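Local structure of Non-structural protein 9 (5C94) at residues 76-81 / 104-109. The protein is a homodimeric RNA-binding subunit of the avian infectious bronchitis virus replicase that probably assists viral RNA synthesis. Sequence-based numbering, arbitrary orientation. Where two conformers were deposited one is given.
Sequences CKFGMK and MVLGAI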
ATOM      1  N   CYS A  76      13.658  -3.183  -6.058  1.00 28.49           N
ATOM      2  CA  CYS A  76      13.216  -1.982  -6.782  1.00 25.93           C
ATOM      3  C   CYS A  76      14.173  -0.876  -6.397  1.00 26.10           C
ATOM      4  O   CYS A  76      14.693  -0.907  -5.280  1.00 28.81           O
ATOM      5  CB  CYS A  76      11.840  -1.499  -6.331  1.00 27.30           C
ATOM      6  SG  CYS A  76      10.592  -2.689  -6.014  1.00 44.70           S
ATOM      7  N   LYS A  77      14.352   0.153  -7.219  1.00 20.77           N
ATOM      8  CA  LYS A  77      15.059   1.303  -6.682  1.00 29.83           C
ATOM      9  C   LYS A  77      14.221   2.570  -6.709  1.00 21.06           C
ATOM     10  O   LYS A  77      13.368   2.739  -7.552  1.00 27.27           O
ATOM     11  CB  LYS A  77      16.392   1.503  -7.404  1.00 32.61           C
ATOM     12  CG  LYS A  77      16.386   1.228  -8.849  1.00 29.41           C
ATOM     13  CD  LYS A  77      17.745   1.583  -9.434  1.00 33.93           C
ATOM     14  CE  LYS A  77      17.748   1.413 -10.947  1.00 44.35           C
ATOM     15  NZ  LYS A  77      17.369   0.020 -11.351  1.00 47.36           N
ATOM     16  N   PHE A  78      14.471   3.448  -5.749  1.00 17.49           N
ATOM     17  CA  PHE A  78      13.747   4.709  -5.642  1.00 24.53           C
ATOM     18  C   PHE A  78      14.693   5.840  -5.264  1.00 28.51           C
ATOM     19  O   PHE A  78      15.723   5.604  -4.632  1.00 28.15           O
ATOM     20  CB  PHE A  78      12.642   4.632  -4.580  1.00 21.35           C
ATOM     21  CG  PHE A  78      11.578   3.608  -4.857  1.00 26.52           C
ATOM     22  CD1 PHE A  78      10.573   3.859  -5.783  1.00 38.10           C
ATOM     23  CD2 PHE A  78      11.547   2.420  -4.148  1.00 29.46           C
ATOM     24  CE1 PHE A  78       9.562   2.931  -6.022  1.00 31.31           C
ATOM     25  CE2 PHE A  78      10.548   1.484  -4.379  1.00 33.87           C
ATOM     26  CZ  PHE A  78       9.554   1.743  -5.318  1.00 31.05           C
ATOM     27  N   GLY A  79      14.338   7.067  -5.632  1.00 27.67           N
ATOM     28  CA  GLY A  79      14.938   8.225  -4.998  1.00 30.00           C
ATOM     29  C   GLY A  79      14.024   8.655  -3.855  1.00 24.50           C
ATOM     30  O   GLY A  79      12.862   8.988  -4.084  1.00 20.44           O
ATOM     31  N   MET A  80      14.526   8.647  -2.625  1.00 18.19           N
ATOM     32  CA  MET A  80      13.684   8.997  -1.481  1.00 27.82           C
ATOM     33  C   MET A  80      14.149  10.255  -0.763  1.00 41.60           C
ATOM     34  O   MET A  80      15.352  10.486  -0.614  1.00 44.12           O
ATOM     35  CB  MET A  80      13.638   7.847  -0.484  1.00 29.87           C
ATOM     36  CG  MET A  80      13.124   6.574  -1.092  1.00 40.83           C
ATOM     37  SD  MET A  80      12.694   5.377   0.164  1.00 43.47           S
ATOM     38  CE  MET A  80      12.394   3.961  -0.892  1.00 53.90           C
ATOM     39  N   LYS A  81      13.177  11.057  -0.327  1.00 43.36           N
ATOM     40  CA  LYS A  81      13.418  12.209   0.540  1.00 45.81           C
ATOM     41  C   LYS A  81      13.972  11.772   1.880  1.00 47.71           C
ATOM     42  O   LYS A  81      13.323  11.022   2.607  1.00 54.19           O
ATOM     43  CB  LYS A  81      12.130  13.003   0.791  1.00 49.54           C
ATOM     44  CG  LYS A  81      11.695  13.944  -0.308  1.00 57.33           C
ATOM     45  CD  LYS A  81      10.914  15.116   0.297  1.00 63.51           C
ATOM     46  CE  LYS A  81       9.589  15.381  -0.423  1.00 64.02           C
ATOM     47  NZ  LYS A  81       8.672  16.263   0.374  1.00 56.73           N
ATOM     48  N   MET A 104       1.043  -2.194   0.489  0.52 15.97           N
ATOM     49  CA  MET A 104       1.008  -1.392   1.698  0.52 17.71           C
ATOM     50  C   MET A 104       2.331  -0.688   1.961  0.52 18.42           C
ATOM     51  O   MET A 104       2.346   0.480   2.337  0.52 17.65           O
ATOM     52  CB  MET A 104       0.623  -2.253   2.886  0.52 20.92           C
ATOM     53  CG  MET A 104      -0.842  -2.591   2.894  0.52 25.16           C
ATOM     54  SD  MET A 104      -1.316  -3.202   4.502  0.52 31.32           S
ATOM     55  CE  MET A 104      -0.433  -2.061   5.558  0.52 26.99           C
ATOM     56  N   VAL A 105       3.437  -1.397   1.748  1.00 18.78           N
ATOM     57  CA  VAL A 105       4.755  -0.788   1.844  1.00 14.70           C
ATOM     58  C   VAL A 105       4.911   0.324   0.805  1.00 20.61           C
ATOM     59  O   VAL A 105       5.404   1.409   1.121  1.00 18.67           O
ATOM     60  CB  VAL A 105       5.888  -1.817   1.639  1.00 18.80           C
ATOM     61  CG1 VAL A 105       7.252  -1.115   1.640  1.00 20.29           C
ATOM     62  CG2 VAL A 105       5.851  -2.887   2.713  1.00 12.10           C
ATOM     63  N   LEU A 106       4.496   0.056  -0.432  1.00 20.40           N
ATOM     64  CA  LEU A 106       4.645   1.049  -1.497  1.00 23.88           C
ATOM     65  C   LEU A 106       3.813   2.279  -1.173  1.00 26.58           C
ATOM     66  O   LEU A 106       4.253   3.413  -1.384  1.00 26.50           O
ATOM     67  CB  LEU A 106       4.237   0.481  -2.863  1.00 15.24           C
ATOM     68  CG  LEU A 106       5.135  -0.611  -3.452  1.00 22.02           C
ATOM     69  CD1 LEU A 106       4.550  -1.135  -4.757  1.00 18.87           C
ATOM     70  CD2 LEU A 106       6.562  -0.112  -3.666  1.00 11.33           C
ATOM     71  N   GLY A 107       2.607   2.044  -0.666  1.00 22.15           N
ATOM     72  CA  GLY A 107       1.730   3.123  -0.272  1.00 16.27           C
ATOM     73  C   GLY A 107       2.351   3.952   0.839  1.00 22.98           C
ATOM     74  O   GLY A 107       2.264   5.176   0.813  1.00 26.82           O
ATOM     75  N   ALA A 108       2.986   3.289   1.806  1.00 15.47           N
ATOM     76  CA  ALA A 108       3.517   3.980   2.985  1.00 17.69           C
ATOM     77  C   ALA A 108       4.677   4.897   2.627  1.00 23.19           C
ATOM     78  O   ALA A 108       4.892   5.914   3.283  1.00 31.14           O
ATOM     79  CB  ALA A 108       3.958   2.985   4.047  1.00 10.90           C
ATOM     80  N   ILE A 109       5.418   4.556   1.580  1.00 20.72           N
ATOM     81  CA  ILE A 109       6.607   5.337   1.220  1.00 20.31           C
ATOM     82  C   ILE A 109       6.341   6.300   0.068  1.00 22.17           C
ATOM     83  O   ILE A 109       7.206   7.099  -0.283  1.00 28.98           O
ATOM     84  CB  ILE A 109       7.796   4.423   0.838  1.00 22.09           C
ATOM     85  CG1 ILE A 109       7.480   3.654  -0.452  1.00 20.93           C
ATOM     86  CG2 ILE A 109       8.139   3.468   1.994  1.00 11.70           C
ATOM     87  CD1 ILE A 109       8.589   2.761  -0.919  1.00 20.34           C
TER
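F78 and M80 of strand 76-81 reach L106 and I109 of helix 104-109 across segment axes 12.1 Å apart at closest and inclined at 43°, with M80 and I109 the nearest pair of CA atoms at 8.4 Å. At this separation the ends of side chains from both segments make the contact. Strand alternation sends F78 and M80 to the helix, while K77 and K81 are exposed to solvent. The long, flat ring of F78 spans the distance and meets L106 with its far end, CZ lying 3.9 Å from CD2, one methyl of the leucine's branched end; the two side chains cross at about a right angle. Next to that corner of the ring, F78 CE2 is 4.2 Å from I109 CD1, a methyl that also takes M80 CE at 4.0 Å. I109 can serve both because CG1 sits between its backbone N and carbonyl carbon (chi1 66°) and CD1 then extends to the strand. M80 runs extended beyond CG, and its flexible, unbranched thioether chain brings CE to I109. M80 also packs on V89 and L106 on F93, both of the adjoining strand 85-93. The contact joins the sheet of the nsp9 fold to its C-terminal helix, which meets its counterpart in the homodimer: L106 packs on M104 of the second subunit, and F78 on M10 of the second subunit. No hydrogen bond links the two segments, so this small, buried part of the helix-sheet packing rests on apolar contact and shape.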